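Local coordinates for protein Bug27 (Bordetella pertussis, PDB 2QPQ), which probably binds a small organic solute in the periplasm as a two-lobed, Venus flytrap receptor of the Bug family, serving uptake, at residues P141-G146 against M157-Y162; L57-A62 against K91-V96; K245-I250 against T270-P275. One frame throughout, in Å; residues are numbered along the deposited sequence.

Contact 1: P141-G146 against M157-Y162; sequences PQHLAG and MVHVPY
H143 and H159 carry the contact as a face-to-face stack: the imidazole centroids lie 3.6 Å apart and the ring planes meet at only 11°. The rings overlap with a small slip, so that the edge of each lies over the centre of the other. H143 points CG anti to its own amide nitrogen (chi1 176°), which swings the ring off the helix toward the strand, and the H159 side chain crosses it at about a right angle although the rings stay nearly parallel. The hydrogen bond from the backbone N of G139 to H143 ND1 helps orient that ring; P161 N lies above the opposite face of H159, toward the rim. The ring of Y133 also meets H159, at an inclination.

Both histidines belong to the beta-alpha-beta unit of strand 132-135, helix 141-153 and strand 158-161. The two strands run parallel, V158 and V160 bonding to Y133 through their backbones, and the helix packs against them. Y133 also reaches the helix through its hydroxyl, bonded to the carbonyl O of H143. Near the start of this helix Q142 lies beside a citric acid molecule, probably from the crystallisation liquor, which is consistent with a position near the ligand cleft.

The second kind of contact is van der Waals. M157 bends at its last torsion (chi3 -57°) and brings the methyl CE to 3.4 Å from G146 O and 4.0 Å from G146 CA, where no side chain intervenes. L149 and N150, further along the helix, also touch M157.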
ATOM      1  N   PRO A 141      -1.163  -0.271   5.762  1.00 17.28           N
ATOM      2  CA  PRO A 141      -0.960  -1.678   5.508  1.00 18.12           C
ATOM      3  C   PRO A 141       0.311  -2.196   6.231  1.00 17.60           C
ATOM      4  O   PRO A 141       0.374  -3.368   6.605  1.00 18.08           O
ATOM      5  CB  PRO A 141      -0.746  -1.710   3.979  1.00 17.95           C
ATOM      6  CG  PRO A 141      -1.587  -0.541   3.494  1.00 18.38           C
ATOM      7  CD  PRO A 141      -1.259   0.506   4.514  1.00 17.71           C
ATOM      8  N   GLN A 142       1.283  -1.320   6.446  1.00 17.13           N
ATOM      9  CA  GLN A 142       2.559  -1.701   7.120  1.00 17.13           C
ATOM     10  C   GLN A 142       2.278  -1.960   8.595  1.00 16.91           C
ATOM     11  O   GLN A 142       2.648  -3.001   9.151  1.00 15.39           O
ATOM     12  CB  GLN A 142       3.625  -0.598   6.921  1.00 17.36           C
ATOM     13  CG  GLN A 142       4.158  -0.586   5.490  1.00 18.56           C
ATOM     14  CD  GLN A 142       3.121  -0.087   4.475  1.00 20.42           C
ATOM     15  OE1 GLN A 142       2.402   0.845   4.753  1.00 21.32           O
ATOM     16  NE2 GLN A 142       3.028  -0.751   3.297  1.00 18.79           N
ATOM     17  N   HIS A 143       1.565  -1.029   9.218  1.00 16.61           N
ATOM     18  CA  HIS A 143       1.032  -1.270  10.571  1.00 17.13           C
ATOM     19  C   HIS A 143       0.264  -2.602  10.624  1.00 17.68           C
ATOM     20  O   HIS A 143       0.539  -3.458  11.459  1.00 17.47           O
ATOM     21  CB  HIS A 143       0.153  -0.087  10.978  1.00 16.99           C
ATOM     22  CG  HIS A 143      -0.539  -0.250  12.297  1.00 18.16           C
ATOM     23  ND1 HIS A 143      -1.542   0.603  12.721  1.00 18.26           N
ATOM     24  CD2 HIS A 143      -0.381  -1.163  13.279  1.00 17.52           C
ATOM     25  CE1 HIS A 143      -1.963   0.218  13.911  1.00 18.35           C
ATOM     26  NE2 HIS A 143      -1.269  -0.848  14.274  1.00 18.96           N
ATOM     27  N   LEU A 144      -0.685  -2.799   9.719  1.00 18.22           N
ATOM     28  CA  LEU A 144      -1.465  -4.029   9.749  1.00 20.00           C
ATOM     29  C   LEU A 144      -0.641  -5.309   9.481  1.00 20.17           C
ATOM     30  O   LEU A 144      -0.966  -6.358  10.025  1.00 20.72           O
ATOM     31  CB  LEU A 144      -2.656  -3.940   8.792  1.00 19.96           C
ATOM     32  CG  LEU A 144      -3.782  -2.943   9.130  1.00 23.54           C
ATOM     33  CD1 LEU A 144      -5.054  -3.321   8.362  1.00 21.88           C
ATOM     34  CD2 LEU A 144      -4.047  -2.792  10.609  1.00 28.94           C
ATOM     35  N   ALA A 145       0.423  -5.215   8.672  1.00 20.15           N
ATOM     36  CA  ALA A 145       1.317  -6.358   8.465  1.00 20.13           C
ATOM     37  C   ALA A 145       1.916  -6.838   9.806  1.00 20.01           C
ATOM     38  O   ALA A 145       1.954  -8.055  10.084  1.00 19.76           O
ATOM     39  CB  ALA A 145       2.408  -6.065   7.426  1.00 20.19           C
ATOM     40  N   GLY A 146       2.292  -5.902  10.669  1.00 19.51           N
ATOM     41  CA  GLY A 146       2.881  -6.270  12.002  1.00 18.81           C
ATOM     42  C   GLY A 146       1.793  -6.828  12.911  1.00 20.09           C
ATOM     43  O   GLY A 146       2.008  -7.787  13.666  1.00 21.07           O
ATOM     44  N   MET A 157       4.476  -7.994  19.598  1.00 22.07           N
ATOM     45  CA  MET A 157       5.259  -6.837  19.173  1.00 21.59           C
ATOM     46  C   MET A 157       4.409  -5.593  19.373  1.00 20.56           C
ATOM     47  O   MET A 157       3.198  -5.640  19.143  1.00 19.61           O
ATOM     48  CB  MET A 157       5.636  -6.915  17.696  1.00 21.40           C
ATOM     49  CG  MET A 157       6.462  -8.139  17.326  1.00 22.99           C
ATOM     50  SD  MET A 157       6.807  -8.097  15.554  1.00 24.72           S
ATOM     51  CE  MET A 157       5.173  -8.013  14.837  1.00 25.51           C
ATOM     52  N   VAL A 158       5.064  -4.496  19.753  1.00 19.56           N
ATOM     53  CA  VAL A 158       4.387  -3.241  20.050  1.00 19.32           C
ATOM     54  C   VAL A 158       4.605  -2.241  18.913  1.00 18.60           C
ATOM     55  O   VAL A 158       5.741  -1.895  18.593  1.00 17.23           O
ATOM     56  CB  VAL A 158       4.895  -2.633  21.374  1.00 19.80           C
ATOM     57  CG1 VAL A 158       4.329  -1.165  21.570  1.00 20.06           C
ATOM     58  CG2 VAL A 158       4.527  -3.548  22.540  1.00 20.61           C
ATOM     59  N   HIS A 159       3.506  -1.763  18.338  1.00 17.17           N
ATOM     60  CA  HIS A 159       3.578  -0.879  17.165  1.00 17.75           C
ATOM     61  C   HIS A 159       3.951   0.536  17.569  1.00 17.12           C
ATOM     62  O   HIS A 159       3.357   1.133  18.501  1.00 18.11           O
ATOM     63  CB  HIS A 159       2.235  -0.909  16.433  1.00 17.91           C
ATOM     64  CG  HIS A 159       2.060   0.155  15.397  1.00 18.27           C
ATOM     65  ND1 HIS A 159       2.918   0.328  14.329  1.00 20.85           N
ATOM     66  CD2 HIS A 159       1.090   1.088  15.251  1.00 16.50           C
ATOM     67  CE1 HIS A 159       2.479   1.322  13.567  1.00 15.89           C
ATOM     68  NE2 HIS A 159       1.375   1.795  14.110  1.00 19.70           N
ATOM     69  N   VAL A 160       4.940   1.079  16.871  1.00 17.52           N
ATOM     70  CA  VAL A 160       5.294   2.469  17.063  1.00 17.58           C
ATOM     71  C   VAL A 160       5.141   3.144  15.683  1.00 17.52           C
ATOM     72  O   VAL A 160       5.866   2.801  14.723  1.00 18.06           O
ATOM     73  CB  VAL A 160       6.750   2.610  17.627  1.00 17.84           C
ATOM     74  CG1 VAL A 160       7.157   4.104  17.682  1.00 16.46           C
ATOM     75  CG2 VAL A 160       6.931   1.892  19.037  1.00 16.36           C
ATOM     76  N   PRO A 161       4.154   4.049  15.543  1.00 17.36           N
ATOM     77  CA  PRO A 161       3.916   4.596  14.225  1.00 16.92           C
ATOM     78  C   PRO A 161       4.871   5.737  13.900  1.00 17.33           C
ATOM     79  O   PRO A 161       5.245   6.502  14.795  1.00 15.81           O
ATOM     80  CB  PRO A 161       2.480   5.113  14.314  1.00 15.97           C
ATOM     81  CG  PRO A 161       2.362   5.556  15.788  1.00 17.39           C
ATOM     82  CD  PRO A 161       3.173   4.542  16.541  1.00 16.40           C
ATOM     83  N   TYR A 162       5.201   5.855  12.614  1.00 16.75           N
ATOM     84  CA  TYR A 162       5.928   7.006  12.092  1.00 16.50           C
ATOM     85  C   TYR A 162       5.099   7.737  11.041  1.00 16.96           C
ATOM     86  O   TYR A 162       4.187   7.178  10.445  1.00 16.48           O
ATOM     87  CB  TYR A 162       7.268   6.549  11.460  1.00 16.46           C
ATOM     88  CG  TYR A 162       8.268   6.136  12.541  1.00 16.56           C
ATOM     89  CD1 TYR A 162       9.240   7.005  12.969  1.00 15.78           C
ATOM     90  CD2 TYR A 162       8.188   4.878  13.150  1.00 17.63           C
ATOM     91  CE1 TYR A 162      10.157   6.634  13.967  1.00 16.72           C
ATOM     92  CE2 TYR A 162       9.092   4.499  14.169  1.00 19.09           C
ATOM     93  CZ  TYR A 162      10.052   5.394  14.566  1.00 16.72           C
ATOM     94  OH  TYR A 162      10.917   5.068  15.573  1.00 18.90           O
TER

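Contact 2: L57-A62 against K91-V96; sequences LVADRA and KDFAAV
The last turn of helix 52-59 meets the residues that lead into the long strand 93-109, where A59 touches D92 and F93. Their nearest alpha carbons, those of A59 and D92, are 5.6 Å apart, yet no direct hydrogen bond joins the two segments. A water does so instead. It donates to A59 O at 2.7 Å and to D92 O at 2.9 Å, and the O-water-O angle, about 115°, is close to tetrahedral, as expected for a molecule giving both protons to two carbonyls. D60 N and R61 N bond back to L57 O and V58 O, three residues earlier.

The strand end is also held by backbone bonds: D92 pairs with G236 and A94 with V234, antiparallel to strand 227-235 in the mixed sheet that runs through the molecule. Helix 52-59 lies on that sheet as the connection between strands 41-45 and 67-72.

Apolar contacts complete the join. F93 holds CG beside its backbone N and anti to its carbonyl carbon (chi1 -56°), and the ring then reaches back to the helix. Its CZ comes to 3.7 Å from A59 CB, by an oblique approach. V58 CB sits more loosely, at the ring edge, 4.5 Å from F93 CE1. F75 and F87 each make an edge-to-face pair with the same ring. The methyl of A59 lies 4.2 Å from D92 CB, and the carboxylate of D92 turns elsewhere, OD2 accepting a hydrogen bond from the backbone N of D88.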
ATOM      1  N   LEU A  57     -14.237  13.585  -1.667  1.00 18.90           N
ATOM      2  CA  LEU A  57     -14.252  14.503  -2.777  1.00 19.44           C
ATOM      3  C   LEU A  57     -14.654  13.764  -4.067  1.00 19.25           C
ATOM      4  O   LEU A  57     -15.594  14.166  -4.753  1.00 19.36           O
ATOM      5  CB  LEU A  57     -12.873  15.152  -2.935  1.00 19.87           C
ATOM      6  CG  LEU A  57     -12.679  16.204  -4.031  1.00 20.59           C
ATOM      7  CD1 LEU A  57     -13.598  17.402  -3.755  1.00 25.02           C
ATOM      8  CD2 LEU A  57     -11.245  16.680  -4.100  1.00 22.22           C
ATOM      9  N   VAL A  58     -13.930  12.695  -4.405  1.00 18.07           N
ATOM     10  CA  VAL A  58     -14.274  11.938  -5.594  1.00 17.39           C
ATOM     11  C   VAL A  58     -15.657  11.291  -5.540  1.00 17.42           C
ATOM     12  O   VAL A  58     -16.324  11.256  -6.560  1.00 17.93           O
ATOM     13  CB  VAL A  58     -13.160  10.909  -5.965  1.00 16.79           C
ATOM     14  CG1 VAL A  58     -13.524  10.097  -7.223  1.00 17.18           C
ATOM     15  CG2 VAL A  58     -11.857  11.686  -6.222  1.00 14.66           C
ATOM     16  N   ALA A  59     -16.056  10.724  -4.394  1.00 17.91           N
ATOM     17  CA  ALA A  59     -17.418  10.152  -4.203  1.00 18.05           C
ATOM     18  C   ALA A  59     -18.509  11.127  -4.654  1.00 18.85           C
ATOM     19  O   ALA A  59     -19.598  10.704  -5.070  1.00 18.88           O
ATOM     20  CB  ALA A  59     -17.632   9.772  -2.748  1.00 17.78           C
ATOM     21  N   ASP A  60     -18.229  12.425  -4.530  1.00 18.89           N
ATOM     22  CA  ASP A  60     -19.231  13.459  -4.823  1.00 20.95           C
ATOM     23  C   ASP A  60     -19.121  14.030  -6.221  1.00 19.57           C
ATOM     24  O   ASP A  60     -19.920  14.888  -6.598  1.00 21.48           O
ATOM     25  CB  ASP A  60     -19.078  14.602  -3.800  1.00 21.76           C
ATOM     26  CG  ASP A  60     -19.709  14.267  -2.455  1.00 27.36           C
ATOM     27  OD1 ASP A  60     -20.492  13.298  -2.346  1.00 34.05           O
ATOM     28  OD2 ASP A  60     -19.448  14.999  -1.489  1.00 35.26           O
ATOM     29  N   ARG A  61     -18.121  13.610  -6.986  1.00 18.15           N
ATOM     30  CA  ARG A  61     -17.985  14.060  -8.376  1.00 17.55           C
ATOM     31  C   ARG A  61     -18.877  13.260  -9.328  1.00 18.45           C
ATOM     32  O   ARG A  61     -19.318  12.142  -8.986  1.00 18.58           O
ATOM     33  CB  ARG A  61     -16.524  13.920  -8.856  1.00 17.35           C
ATOM     34  CG  ARG A  61     -15.531  14.852  -8.166  1.00 15.11           C
ATOM     35  CD  ARG A  61     -15.599  16.315  -8.699  1.00 19.43           C
ATOM     36  NE  ARG A  61     -14.574  17.131  -8.027  1.00 16.90           N
ATOM     37  CZ  ARG A  61     -13.285  17.218  -8.392  1.00 22.48           C
ATOM     38  NH1 ARG A  61     -12.823  16.583  -9.465  1.00 18.41           N
ATOM     39  NH2 ARG A  61     -12.454  18.005  -7.691  1.00 17.73           N
ATOM     40  N   ALA A  62     -19.126  13.846 -10.511  1.00 18.34           N
ATOM     41  CA  ALA A  62     -19.912  13.223 -11.555  1.00 18.37           C
ATOM     42  C   ALA A  62     -19.266  11.888 -11.940  1.00 17.93           C
ATOM     43  O   ALA A  62     -18.044  11.759 -11.932  1.00 18.58           O
ATOM     44  CB  ALA A  62     -20.016  14.142 -12.798  1.00 19.03           C
ATOM     45  N   LYS A  91     -20.004   1.042  -2.264  1.00 21.25           N
ATOM     46  CA  LYS A  91     -20.954   1.512  -3.275  1.00 22.16           C
ATOM     47  C   LYS A  91     -20.537   2.807  -3.963  1.00 20.49           C
ATOM     48  O   LYS A  91     -20.876   3.026  -5.159  1.00 19.93           O
ATOM     49  CB  LYS A  91     -22.334   1.719  -2.666  1.00 22.76           C
ATOM     50  CG  LYS A  91     -23.411   2.138  -3.706  1.00 27.78           C
ATOM     51  CD  LYS A  91     -23.915   0.921  -4.517  1.00 33.90           C
ATOM     52  CE  LYS A  91     -24.936   1.362  -5.545  1.00 35.66           C
ATOM     53  NZ  LYS A  91     -24.820   0.520  -6.784  1.00 39.88           N
ATOM     54  N   ASP A  92     -19.806   3.650  -3.234  1.00 18.14           N
ATOM     55  CA  ASP A  92     -19.564   5.006  -3.739  1.00 18.82           C
ATOM     56  C   ASP A  92     -18.365   5.136  -4.696  1.00 16.89           C
ATOM     57  O   ASP A  92     -18.025   6.235  -5.119  1.00 17.63           O
ATOM     58  CB  ASP A  92     -19.447   6.018  -2.600  1.00 18.64           C
ATOM     59  CG  ASP A  92     -20.765   6.245  -1.882  1.00 22.55           C
ATOM     60  OD1 ASP A  92     -21.834   5.870  -2.423  1.00 20.83           O
ATOM     61  OD2 ASP A  92     -20.718   6.791  -0.760  1.00 22.80           O
ATOM     62  N   PHE A  93     -17.711   4.018  -4.964  1.00 16.20           N
ATOM     63  CA  PHE A  93     -16.531   3.935  -5.810  1.00 16.42           C
ATOM     64  C   PHE A  93     -16.607   2.692  -6.680  1.00 16.08           C
ATOM     65  O   PHE A  93     -17.168   1.665  -6.257  1.00 17.31           O
ATOM     66  CB  PHE A  93     -15.252   3.887  -4.950  1.00 16.27           C
ATOM     67  CG  PHE A  93     -15.121   5.057  -4.009  1.00 18.22           C
ATOM     68  CD1 PHE A  93     -14.551   6.259  -4.436  1.00 19.26           C
ATOM     69  CD2 PHE A  93     -15.608   4.978  -2.712  1.00 19.17           C
ATOM     70  CE1 PHE A  93     -14.473   7.361  -3.560  1.00 17.04           C
ATOM     71  CE2 PHE A  93     -15.518   6.077  -1.850  1.00 17.93           C
ATOM     72  CZ  PHE A  93     -14.953   7.243  -2.290  1.00 17.78           C
ATOM     73  N   ALA A  94     -16.009   2.789  -7.871  1.00 15.90           N
ATOM     74  CA  ALA A  94     -15.910   1.688  -8.816  1.00 15.15           C
ATOM     75  C   ALA A  94     -14.463   1.650  -9.296  1.00 15.86           C
ATOM     76  O   ALA A  94     -13.851   2.681  -9.633  1.00 14.56           O
ATOM     77  CB  ALA A  94     -16.838   1.914  -9.996  1.00 15.82           C
ATOM     78  N   ALA A  95     -13.927   0.452  -9.345  1.00 15.75           N
ATOM     79  CA  ALA A  95     -12.520   0.271  -9.683  1.00 16.21           C
ATOM     80  C   ALA A  95     -12.270   0.393 -11.169  1.00 16.32           C
ATOM     81  O   ALA A  95     -13.109   0.007 -11.990  1.00 17.85           O
ATOM     82  CB  ALA A  95     -12.062  -1.109  -9.202  1.00 15.94           C
ATOM     83  N   VAL A  96     -11.111   0.937 -11.522  1.00 15.50           N
ATOM     84  CA  VAL A  96     -10.688   1.043 -12.922  1.00 16.23           C
ATOM     85  C   VAL A  96      -9.516   0.126 -13.204  1.00 16.03           C
ATOM     86  O   VAL A  96      -9.578  -0.763 -14.095  1.00 16.40           O
ATOM     87  CB  VAL A  96     -10.285   2.487 -13.270  1.00 15.01           C
ATOM     88  CG1 VAL A  96      -9.732   2.550 -14.710  1.00 17.19           C
ATOM     89  CG2 VAL A  96     -11.546   3.389 -13.105  1.00 17.50           C
TER
HETATM   90  O   HOH W   1     -20.099   8.178  -5.825  1.00 19.41           O

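Contact 3: K245-I250 against T270-P275; sequences KLYDGI and TASDGP
The phenol of Y247 donates a hydrogen bond to the carbonyl of S272, OH to O being 2.8 Å. The C=O...donor angle is 138° and the donor is tilted 22° from the carbonyl plane, a moderate departure from in-plane geometry. Seen from the ring, S272 O lies at the edge and in its plane, 3.4 Å from Y247 CE1, hence alongside the C-O bond rather than over a face. Y247 reaches this point because CG stands anti to the backbone N (chi1 175°), carrying the ring from helix 240-254 to the other segment. The CB of S272 comes within 3.5 Å of Y247 OH.

Beyond the hydroxyl, the chain following the strand wraps along one side of the phenol. G274 CA, with no side chain in the way, approaches Y247 CE1 to 3.5 Å at a slant. P275 CD follows at 3.9 Å from Y247 CD1, the proline ring and the tyrosine side chain crossing at about a right angle. The tyrosine therefore spans the junction at which strand 269-273 gives way to helix 275-296, with G274 at the N-cap position and P275 in the first turn.

The CB of D273 points away from helix 240-254, and its OD2 is hydrogen-bonded to N98 ND2. Strand 269-273 pairs there antiparallel with strand 93-109, whose I97 touches Y247. On helix 240-254 itself, L246 packs on V96 and V234, while I250 meets L232 and, on helix 21-35, I29 and L33; P275 rests against M240 and R243.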
ATOM      1  N   LYS A 245     -12.708   2.443 -20.872  1.00 20.62           N
ATOM      2  CA  LYS A 245     -11.961   3.461 -21.626  1.00 22.35           C
ATOM      3  C   LYS A 245     -10.750   3.988 -20.847  1.00 20.85           C
ATOM      4  O   LYS A 245      -9.630   4.081 -21.380  1.00 19.56           O
ATOM      5  CB  LYS A 245     -12.900   4.593 -22.061  1.00 22.73           C
ATOM      6  CG  LYS A 245     -13.738   4.135 -23.249  1.00 26.82           C
ATOM      7  CD  LYS A 245     -14.782   5.145 -23.758  1.00 29.40           C
ATOM      8  CE  LYS A 245     -15.976   5.317 -22.793  1.00 34.98           C
ATOM      9  NZ  LYS A 245     -16.389   6.744 -22.781  1.00 40.79           N
ATOM     10  N   LEU A 246     -10.980   4.299 -19.573  1.00 18.94           N
ATOM     11  CA  LEU A 246      -9.904   4.659 -18.672  1.00 18.27           C
ATOM     12  C   LEU A 246      -8.891   3.538 -18.469  1.00 18.42           C
ATOM     13  O   LEU A 246      -7.680   3.784 -18.593  1.00 20.48           O
ATOM     14  CB  LEU A 246     -10.474   5.118 -17.333  1.00 17.73           C
ATOM     15  CG  LEU A 246     -11.115   6.522 -17.344  1.00 17.73           C
ATOM     16  CD1 LEU A 246     -11.871   6.660 -16.047  1.00 18.04           C
ATOM     17  CD2 LEU A 246     -10.063   7.633 -17.458  1.00 18.12           C
ATOM     18  N   TYR A 247      -9.378   2.332 -18.166  1.00 17.95           N
ATOM     19  CA  TYR A 247      -8.570   1.152 -18.065  1.00 17.98           C
ATOM     20  C   TYR A 247      -7.659   1.013 -19.277  1.00 18.50           C
ATOM     21  O   TYR A 247      -6.465   0.827 -19.099  1.00 17.86           O
ATOM     22  CB  TYR A 247      -9.377  -0.161 -17.815  1.00 18.15           C
ATOM     23  CG  TYR A 247      -8.409  -1.354 -17.849  1.00 17.59           C
ATOM     24  CD1 TYR A 247      -7.773  -1.801 -16.678  1.00 15.29           C
ATOM     25  CD2 TYR A 247      -8.080  -1.972 -19.056  1.00 19.45           C
ATOM     26  CE1 TYR A 247      -6.842  -2.844 -16.721  1.00 16.27           C
ATOM     27  CE2 TYR A 247      -7.145  -2.984 -19.105  1.00 18.86           C
ATOM     28  CZ  TYR A 247      -6.530  -3.409 -17.939  1.00 17.84           C
ATOM     29  OH  TYR A 247      -5.594  -4.402 -17.994  1.00 18.27           O
ATOM     30  N   ASP A 248      -8.214   1.128 -20.491  1.00 18.55           N
ATOM     31  CA  ASP A 248      -7.458   0.838 -21.723  1.00 20.80           C
ATOM     32  C   ASP A 248      -6.268   1.827 -21.814  1.00 21.35           C
ATOM     33  O   ASP A 248      -5.112   1.441 -22.039  1.00 22.26           O
ATOM     34  CB  ASP A 248      -8.401   0.908 -22.966  1.00 20.23           C
ATOM     35  CG  ASP A 248      -9.319  -0.308 -23.088  1.00 23.39           C
ATOM     36  OD1 ASP A 248      -9.128  -1.293 -22.320  1.00 22.54           O
ATOM     37  OD2 ASP A 248     -10.254  -0.292 -23.955  1.00 26.56           O
ATOM     38  N   GLY A 249      -6.557   3.096 -21.548  1.00 21.10           N
ATOM     39  CA  GLY A 249      -5.566   4.157 -21.636  1.00 21.06           C
ATOM     40  C   GLY A 249      -4.452   3.981 -20.623  1.00 20.87           C
ATOM     41  O   GLY A 249      -3.257   4.074 -20.967  1.00 19.92           O
ATOM     42  N   ILE A 250      -4.834   3.696 -19.384  1.00 19.66           N
ATOM     43  CA  ILE A 250      -3.858   3.538 -18.308  1.00 20.53           C
ATOM     44  C   ILE A 250      -3.029   2.270 -18.499  1.00 20.84           C
ATOM     45  O   ILE A 250      -1.841   2.284 -18.242  1.00 21.50           O
ATOM     46  CB  ILE A 250      -4.523   3.586 -16.901  1.00 18.90           C
ATOM     47  CG1 ILE A 250      -5.224   4.959 -16.689  1.00 19.77           C
ATOM     48  CG2 ILE A 250      -3.496   3.400 -15.822  1.00 19.47           C
ATOM     49  CD1 ILE A 250      -6.337   4.989 -15.681  1.00 18.73           C
ATOM     50  N   THR A 270       4.577  -4.929 -11.238  1.00 24.52           N
ATOM     51  CA  THR A 270       3.571  -4.285 -12.079  1.00 23.86           C
ATOM     52  C   THR A 270       2.331  -5.185 -12.148  1.00 22.85           C
ATOM     53  O   THR A 270       2.412  -6.423 -11.979  1.00 21.49           O
ATOM     54  CB  THR A 270       4.134  -3.943 -13.472  1.00 24.34           C
ATOM     55  OG1 THR A 270       4.732  -5.125 -14.012  1.00 26.39           O
ATOM     56  CG2 THR A 270       5.244  -2.868 -13.292  1.00 25.52           C
ATOM     57  N   ALA A 271       1.177  -4.542 -12.315  1.00 21.99           N
ATOM     58  CA  ALA A 271      -0.101  -5.247 -12.334  1.00 20.92           C
ATOM     59  C   ALA A 271      -0.972  -4.536 -13.365  1.00 20.97           C
ATOM     60  O   ALA A 271      -0.610  -3.459 -13.827  1.00 20.08           O
ATOM     61  CB  ALA A 271      -0.760  -5.213 -10.965  1.00 20.14           C
ATOM     62  N   SER A 272      -2.079  -5.151 -13.764  1.00 21.37           N
ATOM     63  CA  SER A 272      -3.016  -4.479 -14.678  1.00 22.52           C
ATOM     64  C   SER A 272      -4.358  -5.110 -14.482  1.00 21.04           C
ATOM     65  O   SER A 272      -5.075  -5.403 -15.455  1.00 21.41           O
ATOM     66  CB  SER A 272      -2.590  -4.645 -16.166  1.00 23.89           C
ATOM     67  OG  SER A 272      -2.480  -6.052 -16.410  1.00 30.11           O
ATOM     68  N   ASP A 273      -4.720  -5.338 -13.222  1.00 19.44           N
ATOM     69  CA  ASP A 273      -6.022  -5.927 -12.942  1.00 19.16           C
ATOM     70  C   ASP A 273      -7.062  -4.906 -13.336  1.00 18.67           C
ATOM     71  O   ASP A 273      -6.939  -3.709 -13.014  1.00 17.77           O
ATOM     72  CB  ASP A 273      -6.136  -6.284 -11.462  1.00 19.44           C
ATOM     73  CG  ASP A 273      -4.955  -7.093 -10.982  1.00 20.88           C
ATOM     74  OD1 ASP A 273      -4.700  -8.158 -11.567  1.00 23.24           O
ATOM     75  OD2 ASP A 273      -4.233  -6.629 -10.091  1.00 23.09           O
ATOM     76  N   GLY A 274      -8.093  -5.383 -14.028  1.00 18.18           N
ATOM     77  CA  GLY A 274      -9.112  -4.487 -14.595  1.00 16.90           C
ATOM     78  C   GLY A 274     -10.263  -4.166 -13.663  1.00 16.47           C
ATOM     79  O   GLY A 274     -10.247  -4.550 -12.475  1.00 16.05           O
ATOM     80  N   PRO A 275     -11.286  -3.456 -14.191  1.00 16.29           N
ATOM     81  CA  PRO A 275     -12.420  -2.991 -13.396  1.00 16.20           C
ATOM     82  C   PRO A 275     -13.031  -4.061 -12.480  1.00 17.01           C
ATOM     83  O   PRO A 275     -13.090  -3.872 -11.245  1.00 17.81           O
ATOM     84  CB  PRO A 275     -13.392  -2.480 -14.466  1.00 15.38           C
ATOM     85  CG  PRO A 275     -12.436  -1.921 -15.530  1.00 16.25           C
ATOM     86  CD  PRO A 275     -11.376  -2.971 -15.596  1.00 15.70           C
TER

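Along the chain contact 2 comes first, then contact 1, then contact 3, and all three reach one mixed sheet. Contacts 2 and 3 are neighbours, their centres about 17 Å apart, and they touch where V96 O lies 3.2 Å from P275 CD and 3.3 Å from Y247 CD1; strands 93-109 and 269-273 are adjacent there. Contact 1 is remote, its centre about 29 Å from that of contact 2 and 31 Å from that of contact 3, with contact 3 across the chain's centre. This spacing is consistent with contact 1 in one lobe of the flytrap and contacts 2 and 3 in the other, the long strand 93-109 running between them.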